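Local coordinates for fiber protein (Human adenovirus 14, PDB 3F0Y) that forms the trimeric knob at the tip of the viral fibre and probably attaches the virus to its receptor on the host cell, at residues D38-L43 and I59-N64; F65-T70 and T189-L194; T77-F82 and C172-W177; C142-S147 and D183-Q188; I156-N161 and F199-I204. All blocks are in the same frame, centred on the assembly; numbering follows the deposited sequence. Where two conformers were deposited one is given.

Overall arrangement
The five contacts lie in one knob subunit, built on two antiparallel four-stranded sheets packed face to face. Interaction 1 sits in the hairpin of strands 39-48 and 51-60; interaction 3 pairs strands 73-82 and 171-180 of the other sheet, and interaction 5 spans the two sheets. The centres of interactions 3 and 5 are about 9 Å apart. Interactions 2 and 4, about 8 Å apart, fasten the long loop after strand 171-180 to the end of helix 63-66 and of strand 137-145. Along the chain, interaction 4 is nested inside the loop closed by interaction 2. Interactions 2 and 4 lie where the subunit meets a second one, while interactions 1 and 5 also border neighbours.

Interaction 1. Residues D38-L43 and I59-N64; sequences DCKLIL and IGVSNN
The open end of an antiparallel beta hairpin is joined here, where Lys40 and Ile59 form an antiparallel hydrogen-bonded pair between strands 39-48 and 51-60. Lys40 N gives a nearly straight bond to Ile59 O at 2.7 Å, and Ile59 N returns one to Lys40 O at 2.8 Å, in the plane of that carbonyl. Beyond the neighbouring Cys39-Gly60 pair the strands part, and one carbonyl takes over the joining: Asp38 O accepts from Ser62 N at 2.9 Å and from Val61 N at 3.0 Å. Both donors come from the same face of the carbonyl plane, the Ser62 one lying 37° out of it. Ser62 CB and OG rest on Asp38 CB, while OG itself caps Phe65 N as the N-cap of helix 63-66. The Asp38 carboxylate turns away, to Ser34 OG and the backbone N of Met30 and Met31. On the face carrying Lys40 and Ile59, Val61 CG2 crosses the lysine chain at about a right angle, 3.9 Å from Lys40 CG. That chain runs extended, which carries NZ past the valine to Pro23 O and Asn22 OD1. Ile42 CG1 meets Ile59 CD1 at 4.0 Å. Opposite Cys28, Asp38 and Cys39 form a classic beta bulge, so a beta bulge and a helix N-cap together finish this hairpin of the knob's sheet.

Interaction 2. Residues F65-T70 and T189-L194; sequences FNMLTT and TSATTL
Asn66 and Leu194 make the direct polar link between the end of helix 63-66 with its following 3-10 turn and the loop 189-194. Leu194 N donates to Asn66 OD1 at 3.0 Å, approaching from above the amide plane, 50° out of it. The Asn66 side chain lies along the loop, with CB 3.4 Å from Thr192 O. A bridging water adds a second polar tie: it donates to Thr69 OG1 at 2.9 Å and accepts from Thr192 N. Thr69 OG1 in turn donates to Asn66 O within the turn, nearly along the C=O axis, so the hydroxyl is fixed by two partners.

Apolar contacts gather on Leu194. Its CD2 stands over one face of the Phe65 ring, 4.0 Å from the centroid and displaced toward the rim, in a CH-pi contact. The phenylalanine CG lies anti to the backbone N (chi1 -176°), which swings the ring under the leucine. The other branch, CD1, is pressed against Thr69 CG2 at 3.5 Å, tighter than usual for two carbons. Farther along, Ala191 CB fits among Thr69 OG1, Thr70 CG2 and Met67 SD, the sulfur being 3.9 Å away.

A buried leucine wedged beside an aromatic ring and an asparagine anchor at its own backbone imply a loop held in a definite path, with one water linking Thr69 to Thr192, which itself packs on Lys134 of the second subunit.

Interaction 3. Residues T77-F82 and C172-W177; sequences TAELFF and CIRITW
Arg174 and Glu79 form a salt bridge between neighbouring strands, with Arg174 NE donating to Glu79 OE2 at 3.1 Å. The oxygen lies close to the guanidinium plane, yet the nitrogen meets it from above the carboxylate plane, 42° out, and the two flat groups are turned 54° against each other. A water donates to the same OE2 and accepts from Arg174 NH2; NH1 reaches Arg163 O. On the same face of the sheet, Thr77 OG1 and Thr176 OG1 are hydrogen-bonded at 2.7 Å. Ala78 with Ile175 and Leu80 with Ile173 are hydrogen-bonded backbone pairs, each with two bonds; Ala78 N to Ile175 O measures 2.7 Å.

The Phe81 ring receives its neighbours at the edge: Arg174 NH2 comes in near the ring plane, 3.3 Å from CE2, and Cys172 SG makes a sulfur-aromatic contact, 3.7 Å from CD2. With ring and guanidinium planes 77° apart, this is not a cation-pi stack. The other face is apolar. Ala78 CB touches the edge of the Trp177 indole at CZ3, 3.8 Å away, and Ile173 CD1 approaches Phe82 CE1. Leu80 also packs on Leu41 and Leu43 across the sandwich. Ala78, Leu80, Ile173 and Ile175 thus face the opposing sheet, and the mixed face carries the salt bridge, in two neighbouring antiparallel strands of the knob's beta sandwich.

Interaction 4. Residues C142-S147 and D183-Q188; sequences CHYTAS and DAPEGQ
Glu186 OE2 is gripped from two sides, by Tyr144 OH at 2.6 Å and by Ser147 N at 2.7 Å. Ser147 N uses the syn lone pair, on the side of the other oxygen, whereas the tyrosine hydroxyl arrives on the anti side, 21° out of the carboxylate plane. The second oxygen, Glu186 OE1, is held through its own syn lone pair by Ser147 OG at 2.8 Å. Ser147 therefore spans the carboxylate with backbone and hydroxyl together, and the three bonds fix the rotation of the group. OE1 also takes a bond from Ser190 OG. The glutamate chain is bent at chi2 (-72°), which folds the acid back toward strand 137-145.

The Tyr144 ring and the carboxylate stand almost perpendicular, with planes 88° apart and the acid at the ring's edge. Nearer the CB end of the ring, Pro185 CB packs 3.6 Å from Tyr144 CD2. Ala146 sits beside the acid, with Ala146 CA 3.3 Å from Glu186 OE2. Its CB also approaches Pro185 O.

Lys134 NZ of the second subunit is hydrogen-bonded to Tyr144 OH and makes a long, weak ion pair with Glu186 OE2; its charge may help to favour the carboxylate form. Glu186 N is hydrogen-bonded to Thr69 O as well, so main chain and side chain of the residue are both tied. The N-H and hydroxyl of Ser147, together with the tyrosine, pin the loop 183-188 to the end of strand 137-145, beside a subunit interface of the trimeric knob.

Interaction 5. Residues I156-N161 and F199-I204; sequences ISVMLN and FTFYYI
Ile156 and Phe199 meet across the interior of the knob's beta sandwich, where strands 156-160 and 199-204 come from opposing sheets. The strand axes approach to 10.0 Å and cross at -32°, a separation bridged by side chains. Packing is tightest at the ends. Ile156 CD1 lies 3.3 Å from Phe199 CB, while its CG2 branch runs beside CD2 and CE2 of the same ring, the isoleucine covering one ring face toward its rim. In the middle, Val158 fits less closely: its nearest approach is CG1 to Phe201 CE1 at 3.8 Å, and CG2 stands over the centre of the Phe201 ring, 4.1 Å from the centroid and 9° off its normal, in a CH-pi contact. The same methyl nears the edge of Phe199, so that one valine branch serves two rings.

Against this close interior stands a partly exposed outer side: Ser157 points away from the contact, Met159 and Thr200 are partly exposed, and Thr200 packs on Tyr202 of the second subunit.

At the far end chi1 of Tyr203 (61°) lays its ring across the contact, with the OH bonded to Phe118 O, and Leu160 CD1 reaches Tyr203 CG and presses on Tyr203 CB at 3.4 Å.

Interaction 1. Residues D38-L43 and I59-N64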
# COMPACT_ATOMS: atom_id res chain seq x y z
N ASP A 38 25.08 -12.00 -4.66
CA ASP A 38 25.33 -11.73 -3.24
C ASP A 38 24.07 -11.70 -2.38
O ASP A 38 24.16 -11.55 -1.16
CB ASP A 38 26.12 -10.42 -3.08
CG ASP A 38 25.47 -9.24 -3.79
OD1 ASP A 38 24.28 -9.32 -4.16
OD2 ASP A 38 26.16 -8.22 -3.98
N CYS A 39 22.90 -11.86 -2.99
CA CYS A 39 21.64 -11.83 -2.25
C CYS A 39 20.49 -12.46 -3.03
O CYS A 39 20.61 -12.74 -4.23
CB CYS A 39 21.27 -10.39 -1.88
SG CYS A 39 20.82 -9.36 -3.28
N LYS A 40 19.38 -12.67 -2.34
CA LYS A 40 18.14 -13.10 -2.96
C LYS A 40 17.22 -11.89 -3.09
O LYS A 40 16.81 -11.32 -2.08
CB LYS A 40 17.45 -14.18 -2.12
CG LYS A 40 18.31 -15.38 -1.79
CD LYS A 40 17.59 -16.30 -0.82
CE LYS A 40 18.51 -17.41 -0.32
NZ LYS A 40 17.76 -18.41 0.49
N LEU A 41 16.91 -11.50 -4.32
CA LEU A 41 15.90 -10.47 -4.57
C LEU A 41 14.56 -11.18 -4.68
O LEU A 41 14.37 -12.02 -5.57
CB LEU A 41 16.21 -9.70 -5.85
CG LEU A 41 15.24 -8.57 -6.23
CD1 LEU A 41 15.30 -7.44 -5.22
CD2 LEU A 41 15.53 -8.06 -7.63
N ILE A 42 13.65 -10.86 -3.77
CA ILE A 42 12.29 -11.38 -3.82
C ILE A 42 11.42 -10.30 -4.45
O ILE A 42 11.21 -9.24 -3.85
CB ILE A 42 11.76 -11.76 -2.42
CG1 ILE A 42 12.77 -12.62 -1.66
CG2 ILE A 42 10.43 -12.49 -2.54
CD1 ILE A 42 13.15 -13.91 -2.37
N LEU A 43 10.95 -10.55 -5.67
CA LEU A 43 10.13 -9.58 -6.40
C LEU A 43 8.88 -10.27 -6.90
O LEU A 43 8.96 -11.31 -7.55
CB LEU A 43 10.91 -9.01 -7.58
CG LEU A 43 10.17 -7.97 -8.43
CD1 LEU A 43 9.80 -6.75 -7.59
CD2 LEU A 43 11.00 -7.57 -9.64
N ILE A 59 16.94 -10.59 0.64
CA ILE A 59 17.48 -11.46 1.67
C ILE A 59 18.96 -11.64 1.37
O ILE A 59 19.32 -12.22 0.34
CB ILE A 59 16.77 -12.83 1.70
CG1 ILE A 59 15.26 -12.65 1.88
CG2 ILE A 59 17.34 -13.70 2.82
CD1 ILE A 59 14.48 -13.92 1.68
N GLY A 60 19.80 -11.11 2.25
CA GLY A 60 21.24 -11.11 2.02
C GLY A 60 21.86 -12.49 2.14
O GLY A 60 21.41 -13.31 2.93
N VAL A 61 22.89 -12.73 1.34
CA VAL A 61 23.58 -14.02 1.32
C VAL A 61 25.08 -13.86 1.56
O VAL A 61 25.63 -14.50 2.46
CB VAL A 61 23.35 -14.76 -0.02
CG1 VAL A 61 24.15 -16.06 -0.06
CG2 VAL A 61 21.86 -15.03 -0.21
N SER A 62 25.74 -13.00 0.78
CA SER A 62 27.18 -12.79 0.92
C SER A 62 27.51 -12.07 2.22
O SER A 62 26.70 -11.28 2.73
CB SER A 62 27.75 -12.01 -0.28
OG SER A 62 27.58 -10.61 -0.12
N ASN A 63 28.69 -12.35 2.77
CA ASN A 63 29.13 -11.71 4.01
C ASN A 63 29.19 -10.19 3.88
O ASN A 63 28.68 -9.48 4.74
CB ASN A 63 30.50 -12.25 4.43
CG ASN A 63 30.98 -11.63 5.73
OD1 ASN A 63 32.04 -11.00 5.78
ND2 ASN A 63 30.20 -11.80 6.79
N ASN A 64 29.79 -9.71 2.79
CA ASN A 64 29.94 -8.28 2.57
C ASN A 64 28.61 -7.55 2.47
O ASN A 64 28.48 -6.43 2.97
CB ASN A 64 30.78 -8.01 1.32
CG ASN A 64 32.27 -8.25 1.54
OD1 ASN A 64 32.70 -8.53 2.66
ND2 ASN A 64 33.05 -8.14 0.47

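Interaction 2. Residues F65-T70 and T189-L194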
# COMPACT_ATOMS: atom_id res chain seq x y z
N PHE A 65 27.62 -8.18 1.84
CA PHE A 65 26.28 -7.60 1.76
C PHE A 65 25.60 -7.59 3.12
O PHE A 65 25.02 -6.59 3.53
CB PHE A 65 25.41 -8.34 0.74
CG PHE A 65 24.06 -7.71 0.55
CD1 PHE A 65 23.93 -6.55 -0.19
CD2 PHE A 65 22.93 -8.28 1.12
CE1 PHE A 65 22.69 -5.95 -0.37
CE2 PHE A 65 21.68 -7.69 0.95
CZ PHE A 65 21.56 -6.53 0.20
N ASN A 66 25.67 -8.72 3.82
CA ASN A 66 25.09 -8.84 5.15
C ASN A 66 25.72 -7.88 6.16
O ASN A 66 25.03 -7.37 7.05
CB ASN A 66 25.19 -10.28 5.67
CG ASN A 66 24.22 -11.22 4.98
OD1 ASN A 66 23.17 -10.79 4.49
ND2 ASN A 66 24.56 -12.50 4.94
N MET A 67 27.01 -7.62 6.00
CA MET A 67 27.72 -6.70 6.89
C MET A 67 27.43 -5.23 6.62
O MET A 67 27.87 -4.37 7.38
CB MET A 67 29.23 -6.96 6.82
CG MET A 67 29.67 -8.24 7.52
SD MET A 67 29.35 -8.23 9.30
CE MET A 67 30.51 -6.98 9.84
N LEU A 68 26.69 -4.92 5.55
CA LEU A 68 26.26 -3.55 5.29
C LEU A 68 25.41 -3.00 6.44
O LEU A 68 25.38 -1.79 6.67
CB LEU A 68 25.48 -3.45 3.97
CG LEU A 68 26.23 -3.76 2.68
CD1 LEU A 68 25.30 -3.59 1.48
CD2 LEU A 68 27.47 -2.89 2.52
N THR A 69 24.75 -3.89 7.17
CA THR A 69 23.96 -3.52 8.34
C THR A 69 24.79 -2.90 9.48
O THR A 69 24.23 -2.31 10.41
CB THR A 69 23.18 -4.73 8.91
OG1 THR A 69 24.08 -5.81 9.17
CG2 THR A 69 22.13 -5.19 7.91
N THR A 70 26.12 -3.02 9.41
CA THR A 70 27.00 -2.43 10.42
C THR A 70 27.42 -0.99 10.10
O THR A 70 28.10 -0.35 10.90
CB THR A 70 28.28 -3.28 10.62
OG1 THR A 70 29.06 -3.26 9.42
CG2 THR A 70 27.92 -4.71 10.98
N THR A 189 29.68 -7.67 15.60
CA THR A 189 29.42 -8.94 16.29
C THR A 189 27.94 -9.33 16.32
O THR A 189 27.62 -10.49 16.58
CB THR A 189 29.96 -8.90 17.74
OG1 THR A 189 29.34 -7.83 18.46
CG2 THR A 189 31.47 -8.69 17.74
N SER A 190 27.04 -8.37 16.06
CA SER A 190 25.59 -8.62 16.11
C SER A 190 24.96 -8.83 14.73
O SER A 190 23.85 -9.36 14.63
CB SER A 190 24.88 -7.49 16.85
OG SER A 190 24.98 -6.26 16.15
N ALA A 191 25.65 -8.41 13.67
CA ALA A 191 25.14 -8.58 12.31
C ALA A 191 25.00 -10.06 11.96
O ALA A 191 25.84 -10.88 12.35
CB ALA A 191 26.05 -7.89 11.30
N THR A 192 23.92 -10.41 11.26
CA THR A 192 23.69 -11.77 10.79
C THR A 192 23.33 -11.75 9.31
O THR A 192 24.19 -11.96 8.45
CB THR A 192 22.59 -12.48 11.61
OG1 THR A 192 21.40 -11.69 11.60
CG2 THR A 192 23.05 -12.69 13.04
N THR A 193 22.06 -11.48 9.01
CA THR A 193 21.58 -11.43 7.63
C THR A 193 20.84 -10.13 7.38
O THR A 193 19.94 -9.77 8.15
CB THR A 193 20.63 -12.61 7.33
OG1 THR A 193 21.27 -13.84 7.66
CG2 THR A 193 20.24 -12.62 5.85
N LEU A 194 21.22 -9.43 6.32
CA LEU A 194 20.52 -8.23 5.90
C LEU A 194 19.22 -8.63 5.21
O LEU A 194 19.23 -9.11 4.08
CB LEU A 194 21.39 -7.39 4.95
CG LEU A 194 20.77 -6.14 4.32
CD1 LEU A 194 19.87 -5.39 5.30
CD2 LEU A 194 21.86 -5.22 3.78
O HOH W 1 22.59 -8.15 10.06

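Interaction 3. Residues T77-F82 and C172-W177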
# COMPACT_ATOMS: atom_id res chain seq x y z
N THR A 77 21.24 -0.54 -5.03
CA THR A 77 20.18 -0.45 -6.01
C THR A 77 20.03 -1.75 -6.78
O THR A 77 21.02 -2.33 -7.24
CB THR A 77 20.45 0.69 -7.01
OG1 THR A 77 20.54 1.93 -6.30
CG2 THR A 77 19.34 0.78 -8.06
N ALA A 78 18.79 -2.22 -6.89
CA ALA A 78 18.45 -3.32 -7.78
C ALA A 78 17.97 -2.71 -9.08
O ALA A 78 16.89 -2.10 -9.13
CB ALA A 78 17.36 -4.18 -7.16
N GLU A 79 18.78 -2.83 -10.13
CA GLU A 79 18.44 -2.32 -11.45
C GLU A 79 17.89 -3.47 -12.29
O GLU A 79 18.58 -4.46 -12.53
CB GLU A 79 19.68 -1.75 -12.14
CG GLU A 79 20.23 -0.49 -11.49
CD GLU A 79 21.34 0.13 -12.31
OE1 GLU A 79 22.27 -0.60 -12.70
OE2 GLU A 79 21.28 1.35 -12.57
N LEU A 80 16.64 -3.33 -12.73
CA LEU A 80 15.98 -4.35 -13.53
C LEU A 80 15.68 -3.80 -14.91
O LEU A 80 14.90 -2.86 -15.06
CB LEU A 80 14.69 -4.81 -12.85
CG LEU A 80 14.79 -5.18 -11.37
CD1 LEU A 80 13.44 -5.61 -10.84
CD2 LEU A 80 15.83 -6.28 -11.14
N PHE A 81 16.33 -4.37 -15.92
CA PHE A 81 16.15 -3.95 -17.31
C PHE A 81 15.42 -5.04 -18.08
O PHE A 81 15.71 -6.22 -17.93
CB PHE A 81 17.51 -3.67 -17.95
CG PHE A 81 18.30 -2.60 -17.24
CD1 PHE A 81 19.37 -2.93 -16.43
CD2 PHE A 81 17.94 -1.27 -17.38
CE1 PHE A 81 20.09 -1.94 -15.77
CE2 PHE A 81 18.65 -0.27 -16.73
CZ PHE A 81 19.73 -0.61 -15.92
N PHE A 82 14.46 -4.61 -18.90
CA PHE A 82 13.63 -5.53 -19.67
C PHE A 82 13.62 -5.13 -21.14
O PHE A 82 13.66 -3.94 -21.47
CB PHE A 82 12.19 -5.52 -19.13
CG PHE A 82 12.09 -5.81 -17.66
CD1 PHE A 82 12.25 -4.79 -16.73
CD2 PHE A 82 11.82 -7.09 -17.20
CE1 PHE A 82 12.15 -5.04 -15.37
CE2 PHE A 82 11.72 -7.35 -15.84
CZ PHE A 82 11.89 -6.33 -14.92
N CYS A 172 12.56 -0.18 -17.51
CA CYS A 172 13.47 -0.19 -16.37
C CYS A 172 12.73 -0.05 -15.05
O CYS A 172 11.78 0.73 -14.94
CB CYS A 172 14.49 0.95 -16.48
SG CYS A 172 15.26 1.11 -18.09
N ILE A 173 13.18 -0.81 -14.06
CA ILE A 173 12.78 -0.61 -12.67
C ILE A 173 14.06 -0.58 -11.85
O ILE A 173 14.79 -1.57 -11.78
CB ILE A 173 11.87 -1.75 -12.16
CG1 ILE A 173 10.62 -1.88 -13.04
CG2 ILE A 173 11.47 -1.49 -10.71
CD1 ILE A 173 9.74 -3.06 -12.65
N ARG A 174 14.35 0.57 -11.25
CA ARG A 174 15.52 0.74 -10.40
C ARG A 174 15.05 0.99 -8.97
O ARG A 174 14.43 2.01 -8.70
CB ARG A 174 16.38 1.90 -10.88
CG ARG A 174 17.00 1.70 -12.25
CD ARG A 174 17.98 2.83 -12.55
NE ARG A 174 18.71 2.64 -13.80
CZ ARG A 174 18.35 3.13 -14.99
NH1 ARG A 174 17.24 3.84 -15.13
NH2 ARG A 174 19.12 2.91 -16.04
N ILE A 175 15.35 0.06 -8.08
CA ILE A 175 14.92 0.14 -6.69
C ILE A 175 16.14 0.37 -5.80
O ILE A 175 17.02 -0.48 -5.73
CB ILE A 175 14.21 -1.16 -6.24
CG1 ILE A 175 13.15 -1.58 -7.25
CG2 ILE A 175 13.59 -0.97 -4.86
CD1 ILE A 175 12.57 -2.95 -6.99
N THR A 176 16.17 1.52 -5.13
CA THR A 176 17.30 1.91 -4.29
C THR A 176 16.92 1.90 -2.82
O THR A 176 16.03 2.65 -2.41
CB THR A 176 17.82 3.32 -4.65
OG1 THR A 176 18.27 3.33 -6.01
CG2 THR A 176 18.97 3.73 -3.73
N TRP A 177 17.58 1.04 -2.05
CA TRP A 177 17.46 1.04 -0.60
C TRP A 177 18.59 1.89 -0.04
O TRP A 177 19.73 1.77 -0.50
CB TRP A 177 17.60 -0.37 -0.04
CG TRP A 177 16.44 -1.27 -0.32
CD1 TRP A 177 15.38 -1.51 0.50
CD2 TRP A 177 16.23 -2.06 -1.49
NE1 TRP A 177 14.52 -2.40 -0.09
CE2 TRP A 177 15.02 -2.75 -1.32
CE3 TRP A 177 16.95 -2.25 -2.68
CZ2 TRP A 177 14.50 -3.62 -2.28
CZ3 TRP A 177 16.44 -3.11 -3.64
CH2 TRP A 177 15.22 -3.79 -3.44
O HOH W 2 22.14 2.21 -14.93

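Interaction 4. Residues C142-S147 and D183-Q188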
# COMPACT_ATOMS: atom_id res chain seq x y z
N CYS A 142 10.90 0.78 4.13
CA CYS A 142 10.77 -0.58 4.62
C CYS A 142 11.57 -0.59 5.91
O CYS A 142 12.09 0.45 6.33
CB CYS A 142 11.30 -1.59 3.61
SG CYS A 142 13.08 -1.54 3.34
N HIS A 143 11.67 -1.75 6.55
CA HIS A 143 12.39 -1.84 7.81
C HIS A 143 13.30 -3.05 7.85
O HIS A 143 12.99 -4.10 7.28
CB HIS A 143 11.42 -1.90 8.98
CG HIS A 143 10.74 -0.60 9.27
ND1 HIS A 143 9.64 -0.16 8.57
CD2 HIS A 143 11.01 0.36 10.19
CE1 HIS A 143 9.26 1.02 9.04
NE2 HIS A 143 10.07 1.35 10.02
N TYR A 144 14.44 -2.87 8.52
CA TYR A 144 15.31 -3.97 8.88
C TYR A 144 15.04 -4.30 10.35
O TYR A 144 15.10 -3.42 11.21
CB TYR A 144 16.77 -3.59 8.68
CG TYR A 144 17.74 -4.53 9.37
CD1 TYR A 144 18.02 -5.78 8.84
CD2 TYR A 144 18.35 -4.16 10.57
CE1 TYR A 144 18.90 -6.64 9.47
CE2 TYR A 144 19.23 -5.02 11.21
CZ TYR A 144 19.50 -6.26 10.65
OH TYR A 144 20.37 -7.13 11.27
N THR A 145 14.73 -5.57 10.63
CA THR A 145 14.52 -6.03 11.99
C THR A 145 15.88 -6.36 12.61
O THR A 145 16.56 -7.28 12.17
CB THR A 145 13.60 -7.27 12.03
OG1 THR A 145 12.38 -6.98 11.34
CG2 THR A 145 13.29 -7.66 13.47
N ALA A 146 16.25 -5.59 13.63
CA ALA A 146 17.57 -5.71 14.25
C ALA A 146 17.64 -6.86 15.24
O ALA A 146 16.61 -7.40 15.65
CB ALA A 146 17.96 -4.40 14.92
N SER A 147 18.86 -7.20 15.65
CA SER A 147 19.10 -8.28 16.60
C SER A 147 18.42 -8.05 17.95
O SER A 147 18.11 -9.01 18.66
CB SER A 147 20.61 -8.48 16.81
OG SER A 147 21.23 -7.28 17.21
N ASP A 183 23.40 5.99 14.14
CA ASP A 183 23.77 4.66 14.62
C ASP A 183 23.42 3.62 13.56
O ASP A 183 22.34 3.68 12.97
CB ASP A 183 23.04 4.34 15.92
CG ASP A 183 23.45 5.24 17.08
OD1 ASP A 183 24.66 5.36 17.34
OD2 ASP A 183 22.55 5.82 17.73
N ALA A 184 24.33 2.68 13.32
CA ALA A 184 24.08 1.60 12.36
C ALA A 184 23.06 0.60 12.92
O ALA A 184 22.92 0.49 14.14
CB ALA A 184 25.38 0.89 12.02
N PRO A 185 22.34 -0.10 12.03
CA PRO A 185 21.43 -1.19 12.44
C PRO A 185 22.08 -2.21 13.38
O PRO A 185 21.44 -2.65 14.34
CB PRO A 185 21.08 -1.87 11.11
CG PRO A 185 21.32 -0.87 10.06
CD PRO A 185 22.31 0.13 10.58
N GLU A 186 23.32 -2.58 13.10
CA GLU A 186 24.02 -3.63 13.85
C GLU A 186 25.47 -3.27 14.14
O GLU A 186 26.02 -2.33 13.56
CB GLU A 186 24.00 -4.95 13.06
CG GLU A 186 22.62 -5.50 12.74
CD GLU A 186 21.91 -6.09 13.94
OE1 GLU A 186 22.48 -6.12 15.05
OE2 GLU A 186 20.75 -6.53 13.77
N GLY A 187 26.07 -4.03 15.05
CA GLY A 187 27.52 -4.00 15.25
C GLY A 187 28.14 -5.16 14.51
O GLY A 187 27.43 -6.06 14.05
N GLN A 188 29.47 -5.15 14.40
CA GLN A 188 30.19 -6.23 13.71
C GLN A 188 29.85 -7.61 14.28
O GLN A 188 29.75 -8.58 13.54
CB GLN A 188 31.70 -5.99 13.80
CG GLN A 188 32.21 -4.88 12.89
CD GLN A 188 33.68 -4.58 13.09
OE1 GLN A 188 34.45 -4.52 12.13
NE2 GLN A 188 34.08 -4.38 14.34

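Interaction 5. Residues I156-N161 and F199-I204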
# COMPACT_ATOMS: atom_id res chain seq x y z
N ILE A 156 13.36 3.87 0.60
CA ILE A 156 13.33 3.24 -0.71
C ILE A 156 12.94 4.26 -1.77
O ILE A 156 11.96 4.99 -1.61
CB ILE A 156 12.36 2.05 -0.77
CG1 ILE A 156 12.76 0.99 0.25
CG2 ILE A 156 12.35 1.45 -2.18
CD1 ILE A 156 11.90 -0.25 0.21
N SER A 157 13.73 4.31 -2.83
CA SER A 157 13.43 5.12 -4.00
C SER A 157 13.32 4.18 -5.19
O SER A 157 14.21 3.37 -5.43
CB SER A 157 14.55 6.14 -4.23
OG SER A 157 14.23 7.02 -5.29
N VAL A 158 12.21 4.28 -5.91
CA VAL A 158 12.03 3.55 -7.15
C VAL A 158 11.97 4.54 -8.30
O VAL A 158 11.27 5.55 -8.22
CB VAL A 158 10.73 2.71 -7.13
CG1 VAL A 158 10.54 1.99 -8.46
CG2 VAL A 158 10.76 1.72 -5.99
N MET A 159 12.74 4.28 -9.35
CA MET A 159 12.64 5.05 -10.59
C MET A 159 12.22 4.10 -11.70
O MET A 159 12.88 3.09 -11.94
CB MET A 159 13.95 5.74 -10.94
CG MET A 159 13.80 6.77 -12.06
SD MET A 159 15.31 7.68 -12.45
CE MET A 159 16.29 6.40 -13.22
N LEU A 160 11.12 4.44 -12.37
CA LEU A 160 10.62 3.65 -13.48
C LEU A 160 11.08 4.27 -14.79
O LEU A 160 10.93 5.48 -14.98
CB LEU A 160 9.10 3.58 -13.43
CG LEU A 160 8.51 3.03 -12.13
CD1 LEU A 160 7.00 3.08 -12.17
CD2 LEU A 160 9.00 1.62 -11.87
N ASN A 161 11.62 3.45 -15.68
CA ASN A 161 12.08 3.89 -16.99
C ASN A 161 13.06 5.07 -16.91
O ASN A 161 14.16 4.89 -16.38
CB ASN A 161 10.86 4.18 -17.89
CG ASN A 161 10.01 2.95 -18.14
OD1 ASN A 161 10.49 1.82 -18.03
ND2 ASN A 161 8.75 3.15 -18.47
N PHE A 199 8.48 -4.18 0.59
CA PHE A 199 7.97 -2.89 0.15
C PHE A 199 7.01 -3.12 -1.00
O PHE A 199 7.36 -3.76 -2.00
CB PHE A 199 9.11 -1.98 -0.30
CG PHE A 199 8.65 -0.67 -0.86
CD1 PHE A 199 7.84 0.18 -0.10
CD2 PHE A 199 9.01 -0.27 -2.14
CE1 PHE A 199 7.41 1.39 -0.61
CE2 PHE A 199 8.58 0.95 -2.65
CZ PHE A 199 7.78 1.78 -1.89
N THR A 200 5.79 -2.61 -0.85
CA THR A 200 4.79 -2.67 -1.91
C THR A 200 4.60 -1.30 -2.53
O THR A 200 4.32 -0.33 -1.83
CB THR A 200 3.44 -3.19 -1.39
OG1 THR A 200 3.62 -4.49 -0.83
CG2 THR A 200 2.43 -3.27 -2.53
N PHE A 201 4.76 -1.22 -3.85
CA PHE A 201 4.46 -0.01 -4.59
C PHE A 201 3.62 -0.34 -5.81
O PHE A 201 3.50 -1.50 -6.20
CB PHE A 201 5.72 0.76 -4.97
CG PHE A 201 6.66 0.02 -5.88
CD1 PHE A 201 6.68 0.29 -7.24
CD2 PHE A 201 7.53 -0.94 -5.38
CE1 PHE A 201 7.56 -0.38 -8.09
CE2 PHE A 201 8.40 -1.62 -6.22
CZ PHE A 201 8.42 -1.34 -7.58
N TYR A 202 3.06 0.71 -6.40
CA TYR A 202 2.13 0.56 -7.52
C TYR A 202 2.57 1.43 -8.69
O TYR A 202 3.13 2.51 -8.50
CB TYR A 202 0.71 0.93 -7.07
CG TYR A 202 0.35 0.34 -5.73
CD1 TYR A 202 -0.44 -0.81 -5.64
CD2 TYR A 202 0.81 0.91 -4.55
CE1 TYR A 202 -0.76 -1.36 -4.41
CE2 TYR A 202 0.49 0.37 -3.32
CZ TYR A 202 -0.29 -0.76 -3.26
OH TYR A 202 -0.60 -1.28 -2.03
N TYR A 203 2.32 0.95 -9.89
CA TYR A 203 2.59 1.73 -11.08
C TYR A 203 1.63 1.36 -12.20
O TYR A 203 1.11 0.24 -12.25
CB TYR A 203 4.05 1.61 -11.52
CG TYR A 203 4.54 0.22 -11.88
CD1 TYR A 203 4.25 -0.35 -13.12
CD2 TYR A 203 5.33 -0.51 -11.00
CE1 TYR A 203 4.71 -1.61 -13.46
CE2 TYR A 203 5.81 -1.78 -11.34
CZ TYR A 203 5.49 -2.32 -12.57
OH TYR A 203 5.96 -3.57 -12.91
N ILE A 204 1.39 2.32 -13.09
CA ILE A 204 0.51 2.14 -14.22
C ILE A 204 1.22 1.24 -15.22
O ILE A 204 2.34 1.53 -15.63
CB ILE A 204 0.14 3.48 -14.88
CG1 ILE A 204 -0.65 4.36 -13.90
CG2 ILE A 204 -0.66 3.25 -16.15
CD1 ILE A 204 -0.81 5.79 -14.35